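Local coordinates for SusD superfamily protein (Bacteroides fragilis, PDB 3L22) that probably binds glycans at the bacterial outer membrane as a SusD-like protein and can bind zinc ions, at residues Pro149-Ala154 / Leu434-Ile439; Ala82-Tyr87 / Asn132-Thr137; Gly357-Ala362 / Arg386-Gly391. All blocks are in the same frame, centred on the assembly; numbering follows the deposited sequence.

Three contacts illustrate how a largely helical SusD-family chain is tied together at very different sequence spans. From the N terminus, contact 2 closes first: helix 79-103 meets the start of the connection that leaves helix 113-131, shutting a short, mostly helical loop of 44 residues. That connection runs on to residues 149-154, which are met in contact 1 by the C-terminal segment 434-439, a closure that encloses 279 residues. Contact 3, between the ends of helices 345-359 and 374-388, is nested inside that long closure. Contacts 1 and 2 touch through Pro149 and Trp85, whereas contact 3 lies across the chain's centre, about 42 Å from contact 1 between centres.

Contact 1 (Pro149-Ala154 / Leu434-Ile439); sequences PLRLTA and LLNKDI
Pro149, Arg151, Asn436 and Ile439 meet where the loop between helices 113-131 and 168-178, in the N-terminal starch-binding-associating region, receives the end of the C-terminal SusD region just beyond helix 430-435. The apolar part is small. The ring carbon CG of Pro149 lies 4.0 Å from CD1 of Ile439, and the same CG approaches ND2 of Asn436 at 3.8 Å. In Ile439 the CG1 branch, which carries CD1, is anti to the backbone N (chi1 -166°) and turned toward the proline.

The polar part contains no hydrogen bond between the segments. Arg151 and Asn436 run antiparallel alongside one another, with guanidinium and amide planes 63° apart; NH2 of Arg151 stands 3.5 Å from ND2 of Asn436, a pairing of two donors. What holds them together is a shared acceptor: OE2 of Glu432 forms a salt bridge with NH2 of Arg151 and accepts a hydrogen bond from ND2 of Asn436. Each donor also has a backbone carbonyl, that of Asn161 for the arginine and that of Met163 for the asparagine. CB of Pro149 sits 3.7 Å above one face of the guanidinium, toward its rim.

Within the C-terminal segment, OD1 of Asn436 accepts from N of Asp438 at 3.0 Å, an Asx turn set in a type I beta turn from Asn436 to Ile439. The oxygen is thus turned into its own backbone and the amide nitrogen toward the loop. The polar linkage is therefore indirect, through Glu432 and neighbouring carbonyls, while the direct contact is a modest apolar patch.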
loop_
_atom_site.group_PDB
_atom_site.type_symbol
_atom_site.label_atom_id
_atom_site.label_comp_id
_atom_site.label_asym_id
_atom_site.label_seq_id
_atom_site.Cartn_x
_atom_site.Cartn_y
_atom_site.Cartn_z
ATOM N N PRO A 149 16.714 -5.817 -8.269
ATOM C CA PRO A 149 17.983 -5.097 -8.097
ATOM C C PRO A 149 17.874 -3.947 -7.122
ATOM O O PRO A 149 16.919 -3.143 -7.216
ATOM C CB PRO A 149 18.266 -4.545 -9.491
ATOM C CG PRO A 149 17.440 -5.451 -10.435
ATOM C CD PRO A 149 16.250 -5.793 -9.667
ATOM N N LEU A 150 18.837 -3.876 -6.199
ATOM C CA LEU A 150 18.836 -2.862 -5.183
ATOM C C LEU A 150 19.677 -1.694 -5.723
ATOM O O LEU A 150 20.875 -1.618 -5.484
ATOM C CB LEU A 150 19.385 -3.423 -3.858
ATOM C CG LEU A 150 19.385 -2.507 -2.630
ATOM C CD1 LEU A 150 18.061 -1.729 -2.470
ATOM C CD2 LEU A 150 19.660 -3.336 -1.375
ATOM N N ARG A 151 19.036 -0.811 -6.481
ATOM C CA ARG A 151 19.718 0.338 -7.101
ATOM C C ARG A 151 19.680 1.539 -6.152
ATOM O O ARG A 151 18.608 2.069 -5.856
ATOM C CB ARG A 151 19.050 0.691 -8.434
ATOM C CG ARG A 151 18.915 -0.505 -9.389
ATOM C CD ARG A 151 18.528 -0.105 -10.786
ATOM N NE ARG A 151 18.477 -1.246 -11.695
ATOM C CZ ARG A 151 19.522 -1.802 -12.295
ATOM N NH1 ARG A 151 20.764 -1.334 -12.130
ATOM N NH2 ARG A 151 19.312 -2.833 -13.105
ATOM N N LEU A 152 20.856 1.955 -5.687
ATOM C CA LEU A 152 20.980 3.021 -4.708
ATOM C C LEU A 152 21.896 4.178 -5.120
ATOM O O LEU A 152 22.042 5.119 -4.370
ATOM C CB LEU A 152 21.413 2.431 -3.357
ATOM C CG LEU A 152 20.449 1.426 -2.724
ATOM C CD1 LEU A 152 21.117 0.770 -1.474
ATOM C CD2 LEU A 152 19.100 2.061 -2.358
ATOM N N THR A 153 22.464 4.154 -6.311
ATOM C CA THR A 153 23.350 5.223 -6.765
ATOM C C THR A 153 22.618 6.129 -7.739
ATOM O O THR A 153 21.710 5.686 -8.430
ATOM C CB THR A 153 24.566 4.651 -7.473
ATOM O OG1 THR A 153 24.106 3.789 -8.518
ATOM C CG2 THR A 153 25.460 3.832 -6.495
ATOM N N ALA A 154 23.024 7.403 -7.787
ATOM C CA ALA A 154 22.445 8.378 -8.699
ATOM C C ALA A 154 22.991 8.040 -10.077
ATOM O O ALA A 154 24.196 8.028 -10.255
ATOM C CB ALA A 154 22.828 9.796 -8.285
ATOM N N LEU A 434 15.826 -6.901 -21.085
ATOM C CA LEU A 434 16.551 -6.362 -22.235
ATOM C C LEU A 434 17.836 -5.634 -21.836
ATOM O O LEU A 434 18.820 -5.738 -22.528
ATOM C CB LEU A 434 15.654 -5.424 -23.068
ATOM C CG LEU A 434 14.542 -6.091 -23.918
ATOM C CD1 LEU A 434 13.499 -5.061 -24.378
ATOM C CD2 LEU A 434 15.128 -6.849 -25.125
ATOM N N LEU A 435 17.823 -4.940 -20.705
ATOM C CA LEU A 435 18.941 -4.090 -20.277
ATOM C C LEU A 435 19.857 -4.707 -19.222
ATOM O O LEU A 435 20.995 -4.261 -19.101
ATOM C CB LEU A 435 18.397 -2.791 -19.671
ATOM C CG LEU A 435 17.588 -1.885 -20.591
ATOM C CD1 LEU A 435 16.998 -0.750 -19.755
ATOM C CD2 LEU A 435 18.448 -1.362 -21.734
ATOM N N ASN A 436 19.375 -5.670 -18.435
ATOM C CA ASN A 436 20.141 -6.183 -17.300
ATOM C C ASN A 436 20.616 -7.619 -17.565
ATOM O O ASN A 436 19.872 -8.575 -17.366
ATOM C CB ASN A 436 19.277 -6.081 -16.035
ATOM C CG ASN A 436 20.007 -6.524 -14.761
ATOM O OD1 ASN A 436 21.120 -7.074 -14.814
ATOM N ND2 ASN A 436 19.372 -6.276 -13.588
ATOM N N LYS A 437 21.872 -7.778 -17.970
ATOM C CA LYS A 437 22.395 -9.117 -18.292
ATOM C C LYS A 437 22.686 -9.949 -17.079
ATOM O O LYS A 437 22.879 -11.145 -17.236
ATOM C CB LYS A 437 23.690 -9.063 -19.119
ATOM C CG LYS A 437 23.671 -8.112 -20.321
ATOM C CD LYS A 437 22.400 -8.275 -21.190
ATOM C CE LYS A 437 22.389 -7.282 -22.380
ATOM N NZ LYS A 437 21.811 -7.927 -23.595
ATOM N N ASP A 438 22.757 -9.340 -15.895
ATOM C CA ASP A 438 23.009 -10.071 -14.651
ATOM C C ASP A 438 21.739 -10.354 -13.860
ATOM O O ASP A 438 21.824 -10.759 -12.707
ATOM C CB ASP A 438 23.987 -9.303 -13.745
ATOM C CG ASP A 438 25.363 -9.131 -14.360
ATOM O OD1 ASP A 438 25.679 -9.799 -15.369
ATOM O OD2 ASP A 438 26.143 -8.305 -13.823
ATOM N N ILE A 439 20.568 -10.197 -14.475
ATOM C CA ILE A 439 19.309 -10.287 -13.736
ATOM C C ILE A 439 19.171 -11.659 -13.072
ATOM O O ILE A 439 18.662 -11.763 -11.959
ATOM C CB ILE A 439 18.076 -9.972 -14.648
ATOM C CG1 ILE A 439 16.799 -9.730 -13.823
ATOM C CG2 ILE A 439 17.856 -11.089 -15.675
ATOM C CD1 ILE A 439 16.885 -8.587 -12.836
#

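Contact 2 (Ala82-Tyr87 / Asn132-Thr137); sequences ADTWTY and NNLYPT
Trp85 directs the edge of its indole at one face of the Tyr135 ring, a T-shaped pair whose planes stand at 85° and whose six-membered ring centroids are 5.0 Å apart. The closest approach is from CE3 of Trp85 to CZ of Tyr135, 3.5 Å; CE3 is shifted toward the phenolic end, while the adjoining CZ3 stands over the middle of the ring. CG of Trp85 is anti to the backbone N (chi1 -168°), swinging the indole out from helix 79-103 toward the loop after helix 113-131.

Beside the aromatic pair, Thr84 and Leu134 meet end-on through their methyls, CG2 of the threonine lying 3.9 Å from CD1 of the leucine. The threonine keeps OG1 for the carbonyl of Glu80, in its own helix, and for Ser45. Helix 44-52 packs beyond Leu134, and helix 430-435 beside Trp85.

NE1 of Trp85 bonds to Glu432 of helix 430-435, and OH of Tyr135 returns to Asn81 of helix 79-103. These bonds probably help fix the rotation of the two rings. Between residues 82-87 and 132-137 the contact is apolar and aromatic, while Asn81 just before them supplies the polar link to the tyrosine hydroxyl.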
loop_
_atom_site.group_PDB
_atom_site.type_symbol
_atom_site.label_atom_id
_atom_site.label_comp_id
_atom_site.label_asym_id
_atom_site.label_seq_id
_atom_site.Cartn_x
_atom_site.Cartn_y
_atom_site.Cartn_z
ATOM N N ALA A 82 5.450 -3.783 -16.693
ATOM C CA ALA A 82 6.399 -2.839 -17.239
ATOM C C ALA A 82 6.271 -1.457 -16.587
ATOM O O ALA A 82 7.281 -0.823 -16.220
ATOM C CB ALA A 82 6.203 -2.732 -18.765
ATOM N N ASP A 83 5.043 -1.006 -16.402
ATOM C CA ASP A 83 4.824 0.305 -15.814
ATOM C C ASP A 83 5.196 0.361 -14.339
ATOM O O ASP A 83 5.830 1.312 -13.927
ATOM C CB ASP A 83 3.385 0.766 -15.959
ATOM C CG ASP A 83 2.961 1.004 -17.436
ATOM O OD1 ASP A 83 3.811 1.030 -18.360
ATOM O OD2 ASP A 83 1.727 1.125 -17.635
ATOM N N THR A 84 4.800 -0.639 -13.553
ATOM C CA THR A 84 5.148 -0.638 -12.149
ATOM C C THR A 84 6.662 -0.602 -11.989
ATOM O O THR A 84 7.197 0.185 -11.206
ATOM C CB THR A 84 4.584 -1.871 -11.429
ATOM O OG1 THR A 84 3.149 -1.837 -11.507
ATOM C CG2 THR A 84 5.071 -1.895 -9.960
ATOM N N TRP A 85 7.338 -1.465 -12.748
ATOM C CA TRP A 85 8.796 -1.543 -12.749
ATOM C C TRP A 85 9.454 -0.212 -13.154
ATOM O O TRP A 85 10.251 0.354 -12.401
ATOM C CB TRP A 85 9.260 -2.664 -13.691
ATOM C CG TRP A 85 10.694 -3.003 -13.542
ATOM C CD1 TRP A 85 11.735 -2.434 -14.207
ATOM C CD2 TRP A 85 11.265 -3.990 -12.665
ATOM N NE1 TRP A 85 12.914 -2.986 -13.789
ATOM C CE2 TRP A 85 12.659 -3.950 -12.852
ATOM C CE3 TRP A 85 10.735 -4.882 -11.726
ATOM C CZ2 TRP A 85 13.540 -4.780 -12.150
ATOM C CZ3 TRP A 85 11.599 -5.709 -11.038
ATOM C CH2 TRP A 85 12.998 -5.661 -11.269
ATOM N N THR A 86 9.136 0.250 -14.356
ATOM C CA THR A 86 9.718 1.452 -14.888
ATOM C C THR A 86 9.490 2.640 -13.962
ATOM O O THR A 86 10.447 3.327 -13.638
ATOM C CB THR A 86 9.160 1.749 -16.283
ATOM O OG1 THR A 86 9.483 0.643 -17.136
ATOM C CG2 THR A 86 9.776 3.049 -16.897
ATOM N N TYR A 87 8.259 2.847 -13.470
ATOM C CA TYR A 87 8.001 4.070 -12.682
ATOM C C TYR A 87 8.473 3.988 -11.230
ATOM O O TYR A 87 8.848 5.021 -10.678
ATOM C CB TYR A 87 6.549 4.582 -12.870
ATOM C CG TYR A 87 6.426 5.108 -14.276
ATOM C CD1 TYR A 87 6.043 4.279 -15.326
ATOM C CD2 TYR A 87 6.789 6.409 -14.573
ATOM C CE1 TYR A 87 6.011 4.748 -16.626
ATOM C CE2 TYR A 87 6.781 6.881 -15.863
ATOM C CZ TYR A 87 6.382 6.054 -16.870
ATOM O OH TYR A 87 6.346 6.520 -18.129
ATOM N N ASN A 132 8.699 -5.327 -3.441
ATOM C CA ASN A 132 8.969 -6.522 -2.650
ATOM C C ASN A 132 7.700 -7.342 -2.412
ATOM O O ASN A 132 7.786 -8.449 -1.898
ATOM C CB ASN A 132 9.584 -6.165 -1.281
ATOM C CG ASN A 132 10.728 -7.083 -0.873
ATOM O OD1 ASN A 132 11.404 -7.658 -1.719
ATOM N ND2 ASN A 132 10.960 -7.208 0.454
ATOM N N ASN A 133 6.538 -6.765 -2.712
ATOM C CA ASN A 133 5.254 -7.456 -2.600
ATOM C C ASN A 133 4.642 -7.841 -3.947
ATOM O O ASN A 133 3.441 -8.185 -4.006
ATOM C CB ASN A 133 4.291 -6.589 -1.786
ATOM C CG ASN A 133 4.577 -6.647 -0.303
ATOM O OD1 ASN A 133 4.206 -7.630 0.352
ATOM N ND2 ASN A 133 5.255 -5.618 0.237
ATOM N N LEU A 134 5.474 -7.874 -4.998
ATOM C CA LEU A 134 5.081 -8.350 -6.336
ATOM C C LEU A 134 6.019 -9.425 -6.912
ATOM O O LEU A 134 5.548 -10.461 -7.380
ATOM C CB LEU A 134 4.964 -7.189 -7.318
ATOM C CG LEU A 134 3.799 -6.229 -7.032
ATOM C CD1 LEU A 134 3.971 -4.910 -7.809
ATOM C CD2 LEU A 134 2.450 -6.932 -7.325
ATOM N N TYR A 135 7.326 -9.198 -6.843
ATOM C CA TYR A 135 8.305 -10.016 -7.553
ATOM C C TYR A 135 8.836 -11.259 -6.799
ATOM O O TYR A 135 8.943 -12.295 -7.395
ATOM C CB TYR A 135 9.421 -9.105 -8.091
ATOM C CG TYR A 135 8.839 -8.105 -9.079
ATOM C CD1 TYR A 135 8.556 -8.483 -10.408
ATOM C CD2 TYR A 135 8.511 -6.810 -8.689
ATOM C CE1 TYR A 135 7.976 -7.580 -11.322
ATOM C CE2 TYR A 135 7.912 -5.913 -9.600
ATOM C CZ TYR A 135 7.660 -6.292 -10.902
ATOM O OH TYR A 135 7.108 -5.382 -11.776
ATOM N N PRO A 136 9.106 -11.171 -5.483
ATOM C CA PRO A 136 9.643 -12.362 -4.861
ATOM C C PRO A 136 8.585 -13.197 -4.161
ATOM O O PRO A 136 7.556 -12.668 -3.727
ATOM C CB PRO A 136 10.564 -11.796 -3.787
ATOM C CG PRO A 136 9.851 -10.576 -3.338
ATOM C CD PRO A 136 9.238 -10.006 -4.592
ATOM N N THR A 137 8.891 -14.477 -3.999
ATOM C CA THR A 137 8.212 -15.281 -3.010
ATOM C C THR A 137 8.305 -14.553 -1.668
ATOM O O THR A 137 9.374 -14.015 -1.354
ATOM C CB THR A 137 8.895 -16.648 -2.906
ATOM O OG1 THR A 137 8.814 -17.271 -4.174
ATOM C CG2 THR A 137 8.252 -17.561 -1.846
#

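Contact 3 (Gly357-Ala362 / Arg386-Gly391); sequences GRSVDA and RLEFIG
A buried salt bridge with a water bridge beside it links the C-terminal ends of helices 345-359 and 374-388, close to a zinc site: the Arg358 side chain lies about 4 Å from that of Glu234, a zinc-binding residue, and about 5 Å from a bound zinc ion. NH2 of Arg358 donates to OE2 of Glu388 at 2.8 Å, with a bent N-H...O angle of 133°. The oxygen is met on its syn side but 34° out of the carboxylate plane, although the guanidinium and carboxylate planes are only 15° apart. Both side chains are bent, and they lie roughly perpendicular.

The water accepts from NE of Arg358 at 2.9 Å, in the guanidinium plane, and from OG of Ser359 at 2.7 Å, then donates to OE1 of Glu388 at 2.6 Å. Ser359 thus reaches the glutamate through water.

The charges extend into a wider network: Arg298 pairs with OE1 of Glu388, Arg326 with OE2, and Glu248 with NH1 of Arg358. These alternating charges would be expected to keep the carboxylate ionised. Around the pair, Ala328 of helix 327-339 packs against both side chains, strand 322-326 contributes Arg326, and helix 297-302 lies against Ser359 and Leu387.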
loop_
_atom_site.group_PDB
_atom_site.type_symbol
_atom_site.label_atom_id
_atom_site.label_comp_id
_atom_site.label_asym_id
_atom_site.label_seq_id
_atom_site.Cartn_x
_atom_site.Cartn_y
_atom_site.Cartn_z
ATOM N N GLY A 357 -16.112 -1.435 16.445
ATOM C CA GLY A 357 -17.084 -0.582 17.142
ATOM C C GLY A 357 -17.313 0.783 16.528
ATOM O O GLY A 357 -18.365 1.383 16.721
ATOM N N ARG A 358 -16.332 1.296 15.794
ATOM C CA ARG A 358 -16.542 2.530 15.053
ATOM C C ARG A 358 -17.661 2.387 14.004
ATOM O O ARG A 358 -18.435 3.344 13.792
ATOM C CB ARG A 358 -15.238 3.079 14.504
ATOM C CG ARG A 358 -15.357 4.464 13.829
ATOM C CD ARG A 358 -15.497 4.399 12.339
ATOM N NE ARG A 358 -14.350 3.834 11.635
ATOM C CZ ARG A 358 -13.313 4.518 11.146
ATOM N NH1 ARG A 358 -13.206 5.836 11.318
ATOM N NH2 ARG A 358 -12.353 3.876 10.476
ATOM N N SER A 359 -17.773 1.194 13.398
ATOM C CA SER A 359 -18.726 0.963 12.318
ATOM C C SER A 359 -19.945 0.084 12.663
ATOM O O SER A 359 -20.963 0.154 11.967
ATOM C CB SER A 359 -17.980 0.360 11.124
ATOM O OG SER A 359 -17.046 1.288 10.579
ATOM N N VAL A 360 -19.811 -0.768 13.686
ATOM C CA VAL A 360 -20.814 -1.801 14.028
ATOM C C VAL A 360 -21.197 -1.628 15.485
ATOM O O VAL A 360 -20.353 -1.700 16.331
ATOM C CB VAL A 360 -20.252 -3.255 13.834
ATOM C CG1 VAL A 360 -21.262 -4.337 14.292
ATOM C CG2 VAL A 360 -19.853 -3.512 12.331
ATOM N N ASP A 361 -22.461 -1.404 15.781
ATOM C CA ASP A 361 -22.931 -1.317 17.181
ATOM C C ASP A 361 -22.750 -2.624 17.972
ATOM O O ASP A 361 -23.294 -3.669 17.600
ATOM C CB ASP A 361 -24.409 -0.967 17.171
ATOM C CG ASP A 361 -25.008 -0.858 18.572
ATOM O OD1 ASP A 361 -24.365 -0.317 19.499
ATOM O OD2 ASP A 361 -26.152 -1.321 18.734
ATOM N N ALA A 362 -22.015 -2.534 19.076
ATOM C CA ALA A 362 -21.590 -3.686 19.856
ATOM C C ALA A 362 -22.747 -4.405 20.486
ATOM O O ALA A 362 -22.762 -5.632 20.514
ATOM C CB ALA A 362 -20.599 -3.277 20.943
ATOM N N ARG A 386 -10.075 -6.897 5.991
ATOM C CA ARG A 386 -10.613 -7.051 4.640
ATOM C C ARG A 386 -11.756 -6.066 4.354
ATOM O O ARG A 386 -11.804 -5.436 3.268
ATOM C CB ARG A 386 -11.066 -8.503 4.424
ATOM C CG ARG A 386 -9.916 -9.483 4.307
ATOM C CD ARG A 386 -10.392 -10.926 4.264
ATOM N NE ARG A 386 -11.054 -11.218 2.998
ATOM C CZ ARG A 386 -11.529 -12.406 2.645
ATOM N NH1 ARG A 386 -11.459 -13.455 3.472
ATOM N NH2 ARG A 386 -12.116 -12.548 1.468
ATOM N N LEU A 387 -12.642 -5.901 5.326
ATOM C CA LEU A 387 -13.784 -4.986 5.180
ATOM C C LEU A 387 -13.356 -3.526 5.339
ATOM O O LEU A 387 -13.687 -2.685 4.512
ATOM C CB LEU A 387 -14.918 -5.342 6.161
ATOM C CG LEU A 387 -16.162 -4.436 6.176
ATOM C CD1 LEU A 387 -16.818 -4.398 4.783
ATOM C CD2 LEU A 387 -17.182 -4.871 7.231
ATOM N N GLU A 388 -12.601 -3.232 6.374
ATOM C CA GLU A 388 -12.111 -1.871 6.552
ATOM C C GLU A 388 -11.321 -1.358 5.335
ATOM O O GLU A 388 -11.488 -0.198 5.002
ATOM C CB GLU A 388 -11.267 -1.763 7.815
ATOM C CG GLU A 388 -10.926 -0.333 8.289
ATOM C CD GLU A 388 -12.098 0.441 8.880
ATOM O OE1 GLU A 388 -13.019 -0.162 9.501
ATOM O OE2 GLU A 388 -12.083 1.680 8.720
ATOM N N PHE A 389 -10.487 -2.205 4.699
ATOM C CA PHE A 389 -9.570 -1.782 3.649
ATOM C C PHE A 389 -9.887 -2.282 2.249
ATOM O O PHE A 389 -9.050 -2.234 1.337
ATOM C CB PHE A 389 -8.121 -2.048 4.103
ATOM C CG PHE A 389 -7.765 -1.194 5.240
ATOM C CD1 PHE A 389 -7.543 0.163 5.036
ATOM C CD2 PHE A 389 -7.803 -1.677 6.535
ATOM C CE1 PHE A 389 -7.283 0.998 6.116
ATOM C CE2 PHE A 389 -7.560 -0.847 7.597
ATOM C CZ PHE A 389 -7.324 0.492 7.382
ATOM N N ILE A 390 -11.144 -2.673 2.044
ATOM C CA ILE A 390 -11.614 -3.008 0.718
ATOM C C ILE A 390 -11.374 -1.812 -0.194
ATOM O O ILE A 390 -11.745 -0.677 0.122
ATOM C CB ILE A 390 -13.097 -3.493 0.711
ATOM C CG1 ILE A 390 -13.466 -4.076 -0.669
ATOM C CG2 ILE A 390 -14.109 -2.393 1.140
ATOM C CD1 ILE A 390 -14.809 -4.920 -0.671
ATOM N N GLY A 391 -10.712 -2.071 -1.320
ATOM C CA GLY A 391 -10.370 -1.010 -2.270
ATOM C C GLY A 391 -9.206 -0.100 -1.919
ATOM O O GLY A 391 -8.986 0.924 -2.617
HETATM O O HOH W 1 -14.518 0.948 11.372
#